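Local structure of beta-galactosidase (Geobacillus stearothermophilus, 4OIF) at residues A[102-107]-A[126-131]; A[117-122]-A[156-161]; A[419-424]-A[475-480]. The protein probably catalyses the hydrolysis of terminal non-reducing beta-D-galactose residues from beta-D-galactosides, as a zinc-binding, trimeric member of glycoside hydrolase family 42. All coordinates share one frame; numbering follows the deposited sequence.

From the N terminus, interaction 1 closes first: the 3-10 turn at 102-104 meets the start of helix 127-144, sealing a loop of 18 residues. Interaction 2 opens inside that loop, at 117-122, and closes beyond strand 150-154, at 156-161, so the two contacts cross. They touch directly, as Arg106 NH2 probably hydrogen-bonds Gly160 O (2.6 Å). Both belong to the TIM barrel, one beside its zinc site and the other at its predicted active site. Interaction 3 follows in series within the trimerisation domain, closing the 50 residues between 419-424 and 475-480 and bringing helix 419-427 against the loop between strand 470-473 and helix 481-492.

Interaction 1. Residues A[102-107]-A[126-131]; sequences PEVLRV and SSVYRE
Glu103 reaches across to the first turn of helix 127-144 and presents one carboxylate oxygen to two donors. Its CG sits between the backbone N and the carbonyl carbon (chi1 76°), and the chain then runs out extended, bringing OE2 up to Ser126 and Val128. Val128 N donates to Glu103 OE2 (3.2 Å), approaching nearly along the C-O axis. Ser126 OG donates to the same Glu103 OE2, although the modelled separation of 2.4 Å is so short that its exact value is doubtful. Ser126 OG also accepts from Tyr129 N (3.1 Å), the capping bond of an N-cap serine. The other carboxylate oxygen, OE1, receives a bond from a water that lies 2.9 Å from Ser127 OG and so links the two side chains on this flank. The glutamate runs obliquely past Val128, whose CG2 comes within 3.4 Å of Glu103 OE2. Next to the polar group, Val104 and Tyr129 meet at about a right angle: CG1 of the valine touches CB of the tyrosine at 3.7 Å. Leu97 of helix 95-100 packs against both. Ser126 lies close to Cys123, a zinc ligand. The chemistry is that of a helix start held from outside: serine caps Tyr129 N, glutamate takes up Val128 N, and the carboxylate probably gains from the positive end of the helix dipole.

Interaction 2. Residues A[117-122]-A[156-161]; sequences GGRHNH and SNEYGG. With GOL (glycerol), chain F.
Arg119, His120, Asn157 and Glu158 meet at the mouth of the TIM barrel, where 156-161 leaves strand 150-154, the fourth of the barrel. An Asn-Glu pair at this place is the acid/base signature of clan GH-A glycosidases, consistent with the predicted roles of Glu158 as proton donor and of Asn157 and Arg119 as substrate binders. The charged contact is loose. Arg119 NH2 stands 3.7 Å from Glu158 OE1 in a long salt bridge; the carboxylate oxygen stands off the plane of the guanidinium, so the attraction is one of charge and not of a directed bond. Hydrogen bonds instead run to a glycerol, probably from the crystallisation liquor: Asn157 ND2 reaches its O3 at 2.8 Å and Arg119 NH2 its O1 at 3.1 Å. Asn255 holds Asn157 OD1, fixing the amide. Packing centres on His120, whose ring has Asn157 O at a height of 3.2 Å over its plane and Arg119 NE at 3.0 Å on the other side, each displaced from the ring centre. His120 NE2 lies 3.0 Å from Asn157 ND2, and His120 CE1 touches Glu158 CB at 3.7 Å. Trp196 of a second subunit packs on Arg119, so the trimer helps to shape this mouth. Farther along, one water joins the two backbones, giving a hydrogen bond to His120 O at 2.9 Å and accepting one from Gly160 N.

Interaction 3. Residues A[419-424]-A[475-480]; sequences WENNWA and MLYLVS
With CG anti to the backbone N (chi1 180°) and the amide turned to a chi2 of 59°, Asn421 swings the end of its side chain from the first turn of helix 419-427 to the loop 475-480. Both ends of the amide are then used against main chain. Asn421 OD1 accepts from Leu478 N at 2.7 Å, in an almost straight hydrogen bond (N-H...O 176°) from a donor tilted out of the carbonyl plane. Asn421 ND2 donates to Met475 O at 3.0 Å, in the plane of that carbonyl. Tyr477 N comes close to OD1 as well, but its angle is poor and it bonds weakly to Met475 O instead, within the inverse gamma turn centred on Leu476. One side chain thus spans the turn, satisfying a buried donor and a buried acceptor on either side of Leu476. Tyr477 packs alongside: Asn421 OD1 lies at the edge of its ring, in plane, 3.4 Å from Tyr477 CB. One helical turn on, Ala424 CB rests against Leu478 CD1 at 3.7 Å and Tyr477 CE2 at 4.0 Å, a small apolar contact beside the amide bonds. The phenol's OH bonds to Asp510 and to Lys371 of the third subunit, which carries the contact to the trimer interface. Helix 419-427 follows strand 413-416, and the loop follows its parallel neighbour, strand 470-473; the contact therefore joins two crossover connections beyond the C-terminal ends of adjacent strands, as expected of the class I glutamine amidotransferase-like alpha/beta fold, to whose clan the trimerisation domain belongs.

Interaction 1. Residues A[102-107]-A[126-131]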
ATOM      1  N   PRO A 102       5.400  32.364  -8.998  1.00 22.63           N
ATOM      2  CA  PRO A 102       5.492  30.917  -8.786  1.00 21.05           C
ATOM      3  C   PRO A 102       6.332  30.528  -7.572  1.00 16.35           C
ATOM      4  O   PRO A 102       6.283  29.370  -7.157  1.00 16.01           O
ATOM      5  CB  PRO A 102       6.126  30.411 -10.090  1.00 11.34           C
ATOM      6  CG  PRO A 102       6.723  31.594 -10.725  1.00  7.54           C
ATOM      7  CD  PRO A 102       5.890  32.753 -10.331  1.00 10.54           C
ATOM      8  N   GLU A 103       7.055  31.476  -6.987  1.00  8.41           N
ATOM      9  CA  GLU A 103       7.919  31.162  -5.857  1.00  7.83           C
ATOM     10  C   GLU A 103       7.123  30.810  -4.611  1.00 12.60           C
ATOM     11  O   GLU A 103       7.680  30.319  -3.631  1.00 16.03           O
ATOM     12  CB  GLU A 103       8.855  32.335  -5.554  1.00 11.44           C
ATOM     13  CG  GLU A 103       8.174  33.489  -4.846  1.00 19.30           C
ATOM     14  CD  GLU A 103       9.152  34.394  -4.104  1.00 10.92           C
ATOM     15  OE1 GLU A 103      10.278  34.609  -4.591  1.00 18.49           O
ATOM     16  OE2 GLU A 103       8.793  34.885  -3.023  1.00 12.03           O
ATOM     17  N   VAL A 104       5.819  31.057  -4.646  1.00 13.63           N
ATOM     18  CA  VAL A 104       4.974  30.808  -3.483  1.00 11.00           C
ATOM     19  C   VAL A 104       4.480  29.372  -3.462  1.00  8.35           C
ATOM     20  O   VAL A 104       3.872  28.937  -2.488  1.00 17.44           O
ATOM     21  CB  VAL A 104       3.750  31.750  -3.446  1.00  8.92           C
ATOM     22  CG1 VAL A 104       4.189  33.210  -3.473  1.00  2.74           C
ATOM     23  CG2 VAL A 104       2.799  31.423  -4.597  1.00  6.23           C
ATOM     24  N   LEU A 105       4.725  28.644  -4.544  1.00  6.64           N
ATOM     25  CA  LEU A 105       4.337  27.241  -4.625  1.00  9.61           C
ATOM     26  C   LEU A 105       5.403  26.384  -3.958  1.00  9.68           C
ATOM     27  O   LEU A 105       6.584  26.661  -4.099  1.00 16.71           O
ATOM     28  CB  LEU A 105       4.126  26.819  -6.085  1.00  9.13           C
ATOM     29  CG  LEU A 105       2.932  27.487  -6.785  1.00 17.21           C
ATOM     30  CD1 LEU A 105       2.813  27.120  -8.267  1.00  9.75           C
ATOM     31  CD2 LEU A 105       1.622  27.166  -6.060  1.00 17.18           C
ATOM     32  N   ARG A 106       4.989  25.350  -3.231  1.00 12.41           N
ATOM     33  CA  ARG A 106       5.920  24.490  -2.501  1.00  9.41           C
ATOM     34  C   ARG A 106       6.737  23.536  -3.368  1.00  9.54           C
ATOM     35  O   ARG A 106       6.312  23.092  -4.433  1.00 10.69           O
ATOM     36  CB  ARG A 106       5.171  23.649  -1.467  1.00  8.97           C
ATOM     37  CG  ARG A 106       4.663  24.413  -0.269  1.00 15.46           C
ATOM     38  CD  ARG A 106       3.871  23.488   0.660  1.00 19.90           C
ATOM     39  NE  ARG A 106       3.614  24.107   1.962  1.00 14.65           N
ATOM     40  CZ  ARG A 106       2.888  23.552   2.928  1.00 18.55           C
ATOM     41  NH1 ARG A 106       2.325  22.360   2.740  1.00 11.47           N
ATOM     42  NH2 ARG A 106       2.720  24.190   4.085  1.00 15.80           N
ATOM     43  N   VAL A 107       7.925  23.226  -2.880  1.00  6.85           N
ATOM     44  CA  VAL A 107       8.701  22.117  -3.389  1.00  7.19           C
ATOM     45  C   VAL A 107       8.623  21.026  -2.333  1.00 13.38           C
ATOM     46  O   VAL A 107       9.008  21.274  -1.181  1.00  6.03           O
ATOM     47  CB  VAL A 107      10.161  22.523  -3.650  1.00  9.03           C
ATOM     48  CG1 VAL A 107      10.973  21.328  -4.059  1.00  4.88           C
ATOM     49  CG2 VAL A 107      10.225  23.606  -4.711  1.00  7.26           C
ATOM     50  N   SER A 126       9.136  32.249   1.145  1.00  9.83           N
ATOM     51  CA  SER A 126       8.917  33.268   0.100  1.00  9.17           C
ATOM     52  C   SER A 126       8.659  34.694   0.623  1.00 13.19           C
ATOM     53  O   SER A 126       7.737  34.921   1.419  1.00 14.45           O
ATOM     54  CB  SER A 126       7.751  32.846  -0.786  1.00  7.65           C
ATOM     55  OG  SER A 126       7.212  33.952  -1.484  1.00 10.63           O
ATOM     56  N   SER A 127       9.477  35.648   0.190  1.00  6.51           N
ATOM     57  CA  SER A 127       9.331  37.017   0.670  0.81 12.60           C
ATOM     58  C   SER A 127       8.085  37.648   0.068  1.00 17.12           C
ATOM     59  O   SER A 127       7.432  38.508   0.694  1.00 11.26           O
ATOM     60  CB  SER A 127      10.568  37.855   0.340  0.81  9.22           C
ATOM     61  OG  SER A 127      10.807  37.901  -1.049  0.81  9.83           O
ATOM     62  N   VAL A 128       7.747  37.202  -1.135  1.00  6.01           N
ATOM     63  CA  VAL A 128       6.583  37.711  -1.823  1.00  7.35           C
ATOM     64  C   VAL A 128       5.308  37.340  -1.068  1.00 16.81           C
ATOM     65  O   VAL A 128       4.439  38.187  -0.856  1.00 14.26           O
ATOM     66  CB  VAL A 128       6.529  37.179  -3.254  1.00  9.92           C
ATOM     67  CG1 VAL A 128       5.120  37.314  -3.833  1.00  7.28           C
ATOM     68  CG2 VAL A 128       7.559  37.894  -4.102  1.00  3.30           C
ATOM     69  N   TYR A 129       5.202  36.088  -0.634  1.00  7.02           N
ATOM     70  CA  TYR A 129       3.982  35.666   0.024  1.00  8.71           C
ATOM     71  C   TYR A 129       3.871  36.306   1.410  1.00  8.30           C
ATOM     72  O   TYR A 129       2.777  36.685   1.846  1.00 11.72           O
ATOM     73  CB  TYR A 129       3.902  34.140   0.119  1.00  7.13           C
ATOM     74  CG  TYR A 129       2.484  33.703   0.323  1.00 10.87           C
ATOM     75  CD1 TYR A 129       1.493  34.081  -0.581  1.00  6.59           C
ATOM     76  CD2 TYR A 129       2.116  32.957   1.432  1.00  9.62           C
ATOM     77  CE1 TYR A 129       0.180  33.708  -0.396  1.00  5.21           C
ATOM     78  CE2 TYR A 129       0.802  32.574   1.623  1.00  6.93           C
ATOM     79  CZ  TYR A 129      -0.162  32.954   0.710  1.00  8.32           C
ATOM     80  OH  TYR A 129      -1.470  32.566   0.899  1.00  9.20           O
ATOM     81  N   ARG A 130       5.005  36.445   2.086  1.00  7.98           N
ATOM     82  CA  ARG A 130       5.048  37.133   3.373  1.00 14.60           C
ATOM     83  C   ARG A 130       4.561  38.577   3.239  1.00 12.23           C
ATOM     84  O   ARG A 130       3.734  39.048   4.042  1.00 13.45           O
ATOM     85  CB  ARG A 130       6.465  37.080   3.958  1.00 12.18           C
ATOM     86  CG  ARG A 130       6.771  35.744   4.604  1.00  8.80           C
ATOM     87  CD  ARG A 130       8.235  35.563   4.952  1.00  8.71           C
ATOM     88  NE  ARG A 130       8.458  34.246   5.555  1.00  9.55           N
ATOM     89  CZ  ARG A 130       8.634  34.035   6.857  1.00  8.65           C
ATOM     90  NH1 ARG A 130       8.638  35.059   7.702  1.00  5.50           N
ATOM     91  NH2 ARG A 130       8.824  32.803   7.312  1.00  7.45           N
ATOM     92  N   GLU A 131       5.032  39.255   2.194  1.00 12.44           N
ATOM     93  CA  GLU A 131       4.619  40.632   1.933  1.00 12.44           C
ATOM     94  C   GLU A 131       3.148  40.785   1.513  1.00 10.42           C
ATOM     95  O   GLU A 131       2.455  41.679   2.004  1.00 11.57           O
ATOM     96  CB  GLU A 131       5.533  41.257   0.879  1.00  8.00           C
ATOM     97  CG  GLU A 131       6.918  41.588   1.433  1.00 31.72           C
ATOM     98  CD  GLU A 131       7.920  42.016   0.368  1.00 41.51           C
ATOM     99  OE1 GLU A 131       7.493  42.378  -0.754  1.00 29.22           O
ATOM    100  OE2 GLU A 131       9.141  41.985   0.660  1.00 33.98           O
TER
HETATM  101  O   HOH W   1      11.994  35.794  -2.716  1.00 19.25           O

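Interaction 2. Residues A[117-122]-A[156-161]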
ATOM      1  N   GLY A 117      -3.068  24.966  -6.383  1.00 12.23           N
ATOM      2  CA  GLY A 117      -4.292  24.273  -6.031  1.00  9.96           C
ATOM      3  C   GLY A 117      -4.374  23.955  -4.557  1.00 10.66           C
ATOM      4  O   GLY A 117      -3.460  24.281  -3.801  1.00  7.53           O
ATOM      5  N   GLY A 118      -5.468  23.310  -4.151  1.00 12.33           N
ATOM      6  CA  GLY A 118      -5.664  22.926  -2.766  1.00  5.87           C
ATOM      7  C   GLY A 118      -5.610  24.135  -1.859  1.00  9.33           C
ATOM      8  O   GLY A 118      -6.096  25.207  -2.223  1.00  9.69           O
ATOM      9  N   ARG A 119      -4.999  23.967  -0.690  1.00  7.60           N
ATOM     10  CA  ARG A 119      -4.925  25.016   0.316  1.00  8.03           C
ATOM     11  C   ARG A 119      -3.840  24.705   1.328  1.00 10.49           C
ATOM     12  O   ARG A 119      -3.314  23.589   1.358  1.00 14.01           O
ATOM     13  CB  ARG A 119      -6.258  25.164   1.046  1.00  8.58           C
ATOM     14  CG  ARG A 119      -6.610  23.928   1.848  1.00 11.78           C
ATOM     15  CD  ARG A 119      -7.883  24.100   2.645  1.00 16.04           C
ATOM     16  NE  ARG A 119      -8.078  22.993   3.572  1.00 18.71           N
ATOM     17  CZ  ARG A 119      -8.998  22.982   4.531  1.00 22.53           C
ATOM     18  NH1 ARG A 119      -9.822  24.009   4.662  1.00 13.37           N
ATOM     19  NH2 ARG A 119      -9.106  21.940   5.345  1.00 14.38           N
ATOM     20  N   HIS A 120      -3.540  25.689   2.172  1.00  9.04           N
ATOM     21  CA  HIS A 120      -2.621  25.520   3.299  1.00 13.89           C
ATOM     22  C   HIS A 120      -1.212  25.184   2.827  1.00 18.63           C
ATOM     23  O   HIS A 120      -0.422  24.639   3.602  1.00 15.62           O
ATOM     24  CB  HIS A 120      -3.082  24.405   4.256  1.00 10.00           C
ATOM     25  CG  HIS A 120      -4.457  24.588   4.819  1.00 15.42           C
ATOM     26  ND1 HIS A 120      -5.122  23.578   5.485  1.00 20.02           N
ATOM     27  CD2 HIS A 120      -5.294  25.652   4.820  1.00 18.31           C
ATOM     28  CE1 HIS A 120      -6.305  24.015   5.879  1.00 16.45           C
ATOM     29  NE2 HIS A 120      -6.436  25.269   5.485  1.00 21.60           N
ATOM     30  N   ASN A 121      -0.888  25.489   1.573  1.00 10.98           N
ATOM     31  CA  ASN A 121       0.303  24.885   0.991  1.00 15.41           C
ATOM     32  C   ASN A 121       1.232  25.881   0.286  1.00 14.03           C
ATOM     33  O   ASN A 121       1.752  25.630  -0.803  1.00  8.27           O
ATOM     34  CB  ASN A 121      -0.122  23.771   0.038  1.00  7.33           C
ATOM     35  CG  ASN A 121      -1.140  24.244  -0.985  1.00 18.34           C
ATOM     36  OD1 ASN A 121      -1.407  25.448  -1.107  1.00 15.08           O
ATOM     37  ND2 ASN A 121      -1.699  23.304  -1.742  1.00  6.90           N
ATOM     38  N   HIS A 122       1.442  27.012   0.939  1.00 13.01           N
ATOM     39  CA  HIS A 122       2.391  28.014   0.483  1.00  9.93           C
ATOM     40  C   HIS A 122       3.808  27.720   0.974  1.00 11.64           C
ATOM     41  O   HIS A 122       3.995  27.110   2.026  1.00 10.65           O
ATOM     42  CB  HIS A 122       1.970  29.375   0.997  1.00  9.01           C
ATOM     43  CG  HIS A 122       1.960  29.461   2.492  1.00 18.54           C
ATOM     44  ND1 HIS A 122       0.945  28.926   3.263  1.00 11.55           N
ATOM     45  CD2 HIS A 122       2.850  30.002   3.358  1.00  7.30           C
ATOM     46  CE1 HIS A 122       1.204  29.153   4.539  1.00 17.20           C
ATOM     47  NE2 HIS A 122       2.353  29.804   4.625  1.00 14.63           N
ATOM     48  N   SER A 156      -4.687  32.943   9.467  1.00 14.18           N
ATOM     49  CA  SER A 156      -4.586  31.861   8.488  1.00 18.25           C
ATOM     50  C   SER A 156      -5.579  30.756   8.804  1.00 18.33           C
ATOM     51  O   SER A 156      -6.645  31.007   9.372  1.00 11.77           O
ATOM     52  CB  SER A 156      -3.168  31.280   8.441  1.00 13.81           C
ATOM     53  OG  SER A 156      -3.001  30.503   7.273  1.00 11.17           O
ATOM     54  N   ASN A 157      -5.218  29.529   8.440  1.00 17.84           N
ATOM     55  CA  ASN A 157      -6.043  28.382   8.774  1.00 23.50           C
ATOM     56  C   ASN A 157      -5.264  27.068   8.794  1.00 24.05           C
ATOM     57  O   ASN A 157      -4.603  26.721   7.811  1.00 20.19           O
ATOM     58  CB  ASN A 157      -7.211  28.278   7.797  1.00 15.07           C
ATOM     59  CG  ASN A 157      -8.256  27.306   8.266  1.00 20.52           C
ATOM     60  OD1 ASN A 157      -9.093  27.637   9.110  1.00 18.24           O
ATOM     61  ND2 ASN A 157      -8.204  26.085   7.741  1.00 14.34           N
ATOM     62  N   GLU A 158      -5.359  26.351   9.918  1.00 23.88           N
ATOM     63  CA  GLU A 158      -4.727  25.039  10.105  1.00 23.58           C
ATOM     64  C   GLU A 158      -3.319  24.956   9.513  1.00 21.84           C
ATOM     65  O   GLU A 158      -3.061  24.124   8.639  1.00 20.28           O
ATOM     66  CB  GLU A 158      -5.610  23.931   9.505  1.00 19.90           C
ATOM     67  CG  GLU A 158      -6.879  23.669  10.302  1.00 19.18           C
ATOM     68  CD  GLU A 158      -7.593  22.376   9.928  1.00 25.91           C
ATOM     69  OE1 GLU A 158      -7.577  21.986   8.733  1.00 22.53           O
ATOM     70  OE2 GLU A 158      -8.177  21.750  10.846  1.00 18.10           O
ATOM     71  N   TYR A 159      -2.438  25.845   9.969  1.00 17.62           N
ATOM     72  CA  TYR A 159      -1.024  25.846   9.584  1.00 20.47           C
ATOM     73  C   TYR A 159      -0.435  24.443   9.545  1.00 19.87           C
ATOM     74  O   TYR A 159      -0.708  23.630  10.429  1.00 20.23           O
ATOM     75  CB  TYR A 159      -0.199  26.682  10.565  1.00 24.90           C
ATOM     76  CG  TYR A 159      -0.235  28.178  10.376  1.00 20.17           C
ATOM     77  CD1 TYR A 159       0.153  28.761   9.167  1.00 17.65           C
ATOM     78  CD2 TYR A 159      -0.607  29.019  11.429  1.00 11.67           C
ATOM     79  CE1 TYR A 159       0.151  30.144   9.004  1.00 16.10           C
ATOM     80  CE2 TYR A 159      -0.615  30.395  11.278  1.00 11.39           C
ATOM     81  CZ  TYR A 159      -0.231  30.957  10.067  1.00 20.65           C
ATOM     82  OH  TYR A 159      -0.240  32.327   9.912  1.00 16.34           O
ATOM     83  N   GLY A 160       0.387  24.159   8.543  1.00 14.66           N
ATOM     84  CA  GLY A 160       0.924  22.823   8.409  1.00 12.00           C
ATOM     85  C   GLY A 160       1.582  22.574   7.074  1.00 17.64           C
ATOM     86  O   GLY A 160       1.260  23.221   6.071  1.00 16.49           O
ATOM     87  N   GLY A 161       2.515  21.626   7.065  1.00 16.97           N
ATOM     88  CA  GLY A 161       3.240  21.285   5.858  1.00 13.28           C
ATOM     89  C   GLY A 161       4.611  21.933   5.813  1.00 20.20           C
ATOM     90  O   GLY A 161       4.951  22.786   6.642  1.00 15.63           O
TER
HETATM   91  C1  GOL F 703     -12.627  22.552   7.023  1.00 11.60           C
HETATM   92  O1  GOL F 703     -12.022  21.552   6.222  1.00 15.06           O
HETATM   93  C2  GOL F 703     -11.570  23.605   7.295  1.00 17.69           C
HETATM   94  O2  GOL F 703     -12.144  24.886   7.289  1.00 21.48           O
HETATM   95  C3  GOL F 703     -10.855  23.279   8.604  1.00 17.22           C
HETATM   96  O3  GOL F 703      -9.890  24.254   8.921  1.00 14.72           O
HETATM   97  O   HOH W   2      -0.345  25.922   6.156  1.00 14.19           O

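Interaction 3. Residues A[419-424]-A[475-480]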
ATOM      1  N   TRP A 419       6.491  17.108  22.105  1.00 14.24           N
ATOM      2  CA  TRP A 419       6.413  17.010  20.643  1.00 13.75           C
ATOM      3  C   TRP A 419       7.716  16.508  20.043  1.00 11.33           C
ATOM      4  O   TRP A 419       7.720  15.648  19.158  1.00 16.42           O
ATOM      5  CB  TRP A 419       6.052  18.372  20.025  1.00 11.58           C
ATOM      6  CG  TRP A 419       4.568  18.575  19.722  1.00 18.72           C
ATOM      7  CD1 TRP A 419       3.926  18.290  18.546  1.00  9.49           C
ATOM      8  CD2 TRP A 419       3.567  19.127  20.598  1.00 17.32           C
ATOM      9  NE1 TRP A 419       2.596  18.617  18.641  1.00 14.81           N
ATOM     10  CE2 TRP A 419       2.348  19.138  19.883  1.00 18.15           C
ATOM     11  CE3 TRP A 419       3.586  19.620  21.911  1.00 13.17           C
ATOM     12  CZ2 TRP A 419       1.149  19.610  20.446  1.00 14.89           C
ATOM     13  CZ3 TRP A 419       2.395  20.093  22.469  1.00 14.63           C
ATOM     14  CH2 TRP A 419       1.195  20.085  21.735  1.00 10.59           C
ATOM     15  N   GLU A 420       8.827  17.057  20.513  1.00  9.24           N
ATOM     16  CA  GLU A 420      10.113  16.662  19.979  1.00 11.27           C
ATOM     17  C   GLU A 420      10.384  15.191  20.315  1.00  9.66           C
ATOM     18  O   GLU A 420      10.901  14.450  19.488  1.00  7.05           O
ATOM     19  CB  GLU A 420      11.215  17.598  20.494  1.00 11.23           C
ATOM     20  CG  GLU A 420      11.165  18.979  19.813  1.00 12.30           C
ATOM     21  CD  GLU A 420      12.177  20.000  20.349  1.00 20.85           C
ATOM     22  OE1 GLU A 420      12.807  19.774  21.405  1.00 13.09           O
ATOM     23  OE2 GLU A 420      12.338  21.046  19.693  1.00 16.73           O
ATOM     24  N   ASN A 421       9.998  14.767  21.513  1.00  8.56           N
ATOM     25  CA  ASN A 421      10.071  13.360  21.890  1.00 10.52           C
ATOM     26  C   ASN A 421       9.238  12.467  20.967  1.00  8.83           C
ATOM     27  O   ASN A 421       9.680  11.396  20.561  1.00 10.60           O
ATOM     28  CB  ASN A 421       9.622  13.175  23.341  1.00  9.68           C
ATOM     29  CG  ASN A 421       9.676  11.727  23.784  1.00  8.55           C
ATOM     30  OD1 ASN A 421      10.733  11.097  23.757  1.00  9.95           O
ATOM     31  ND2 ASN A 421       8.539  11.199  24.217  1.00  9.50           N
ATOM     32  N   ASN A 422       8.032  12.913  20.642  1.00  7.73           N
ATOM     33  CA  ASN A 422       7.194  12.211  19.683  1.00  8.51           C
ATOM     34  C   ASN A 422       7.912  12.049  18.330  1.00  5.22           C
ATOM     35  O   ASN A 422       8.015  10.943  17.788  1.00  8.02           O
ATOM     36  CB  ASN A 422       5.868  12.963  19.514  1.00  6.74           C
ATOM     37  CG  ASN A 422       4.723  12.055  19.106  1.00  8.12           C
ATOM     38  OD1 ASN A 422       4.934  10.966  18.583  1.00 14.03           O
ATOM     39  ND2 ASN A 422       3.499  12.511  19.330  1.00  9.31           N
ATOM     40  N   TRP A 423       8.426  13.158  17.811  1.00  8.06           N
ATOM     41  CA  TRP A 423       9.206  13.154  16.574  1.00 16.42           C
ATOM     42  C   TRP A 423      10.365  12.146  16.610  1.00 10.55           C
ATOM     43  O   TRP A 423      10.468  11.250  15.764  1.00  9.51           O
ATOM     44  CB  TRP A 423       9.751  14.558  16.286  1.00 10.21           C
ATOM     45  CG  TRP A 423       8.681  15.571  15.955  1.00 10.54           C
ATOM     46  CD1 TRP A 423       7.394  15.310  15.595  1.00  8.43           C
ATOM     47  CD2 TRP A 423       8.809  17.006  15.964  1.00 10.40           C
ATOM     48  NE1 TRP A 423       6.712  16.483  15.372  1.00 11.65           N
ATOM     49  CE2 TRP A 423       7.556  17.539  15.596  1.00 14.23           C
ATOM     50  CE3 TRP A 423       9.859  17.887  16.252  1.00  7.80           C
ATOM     51  CZ2 TRP A 423       7.327  18.914  15.499  1.00 10.61           C
ATOM     52  CZ3 TRP A 423       9.630  19.256  16.155  1.00  8.28           C
ATOM     53  CH2 TRP A 423       8.373  19.753  15.782  1.00 10.48           C
ATOM     54  N   ALA A 424      11.218  12.287  17.611  1.00  3.96           N
ATOM     55  CA  ALA A 424      12.451  11.525  17.667  1.00  8.35           C
ATOM     56  C   ALA A 424      12.167  10.040  17.888  1.00  7.67           C
ATOM     57  O   ALA A 424      12.773   9.174  17.253  1.00  9.14           O
ATOM     58  CB  ALA A 424      13.362  12.081  18.760  1.00  4.42           C
ATOM     59  N   MET A 475       7.235   7.027  28.614  1.00  7.06           N
ATOM     60  CA  MET A 475       8.014   6.935  27.374  1.00 12.24           C
ATOM     61  C   MET A 475       8.677   8.257  26.993  1.00 11.03           C
ATOM     62  O   MET A 475       8.546   8.723  25.857  1.00  5.80           O
ATOM     63  CB  MET A 475       7.130   6.472  26.219  1.00  4.12           C
ATOM     64  CG  MET A 475       6.460   5.153  26.467  1.00  7.25           C
ATOM     65  SD  MET A 475       5.472   4.636  25.054  1.00 13.63           S
ATOM     66  CE  MET A 475       6.793   4.334  23.888  1.00  9.07           C
ATOM     67  N   LEU A 476       9.352   8.874  27.956  1.00 12.52           N
ATOM     68  CA  LEU A 476      10.043  10.129  27.705  1.00  8.78           C
ATOM     69  C   LEU A 476      11.415   9.810  27.140  1.00  9.10           C
ATOM     70  O   LEU A 476      12.436  10.153  27.738  1.00  6.68           O
ATOM     71  CB  LEU A 476      10.153  10.957  28.981  1.00  6.41           C
ATOM     72  CG  LEU A 476      10.553  12.419  28.745  1.00  8.95           C
ATOM     73  CD1 LEU A 476       9.529  13.125  27.873  1.00  5.36           C
ATOM     74  CD2 LEU A 476      10.731  13.136  30.069  1.00  6.09           C
ATOM     75  N   TYR A 477      11.403   9.133  25.991  1.00  9.52           N
ATOM     76  CA  TYR A 477      12.589   8.632  25.300  1.00  6.79           C
ATOM     77  C   TYR A 477      13.648   9.710  25.129  1.00  5.09           C
ATOM     78  O   TYR A 477      14.798   9.519  25.495  1.00  5.66           O
ATOM     79  CB  TYR A 477      12.148   8.049  23.956  1.00  9.84           C
ATOM     80  CG  TYR A 477      13.186   7.924  22.862  1.00 10.44           C
ATOM     81  CD1 TYR A 477      13.996   6.796  22.765  1.00  9.22           C
ATOM     82  CD2 TYR A 477      13.306   8.903  21.876  1.00 10.08           C
ATOM     83  CE1 TYR A 477      14.929   6.665  21.744  1.00  4.00           C
ATOM     84  CE2 TYR A 477      14.230   8.778  20.848  1.00  5.42           C
ATOM     85  CZ  TYR A 477      15.040   7.656  20.791  1.00  5.51           C
ATOM     86  OH  TYR A 477      15.974   7.530  19.784  1.00  9.04           O
ATOM     87  N   LEU A 478      13.248  10.850  24.590  1.00  7.90           N
ATOM     88  CA  LEU A 478      14.127  12.001  24.494  1.00  6.61           C
ATOM     89  C   LEU A 478      13.901  12.957  25.663  1.00  8.47           C
ATOM     90  O   LEU A 478      12.770  13.337  25.938  1.00  7.63           O
ATOM     91  CB  LEU A 478      13.895  12.724  23.167  1.00  6.97           C
ATOM     92  CG  LEU A 478      14.672  14.009  22.881  1.00  9.11           C
ATOM     93  CD1 LEU A 478      14.937  14.119  21.387  1.00  5.34           C
ATOM     94  CD2 LEU A 478      13.925  15.246  23.402  1.00  8.65           C
ATOM     95  N   VAL A 479      14.978  13.362  26.331  1.00 10.61           N
ATOM     96  CA  VAL A 479      14.886  14.325  27.427  1.00 15.55           C
ATOM     97  C   VAL A 479      16.237  15.022  27.643  1.00 12.42           C
ATOM     98  O   VAL A 479      17.284  14.390  27.611  1.00 16.04           O
ATOM     99  CB  VAL A 479      14.421  13.638  28.741  1.00  9.25           C
ATOM    100  CG1 VAL A 479      15.483  12.665  29.254  1.00  4.48           C
ATOM    101  CG2 VAL A 479      14.064  14.678  29.792  1.00  5.89           C
ATOM    102  N   SER A 480      16.215  16.329  27.853  1.00  8.32           N
ATOM    103  CA  SER A 480      17.453  17.080  28.035  1.00  7.78           C
ATOM    104  C   SER A 480      17.966  16.973  29.461  1.00 10.91           C
ATOM    105  O   SER A 480      17.222  16.603  30.371  1.00 10.56           O
ATOM    106  CB  SER A 480      17.248  18.562  27.668  1.00 10.32           C
ATOM    107  OG  SER A 480      16.448  19.251  28.628  1.00 10.54           O
TER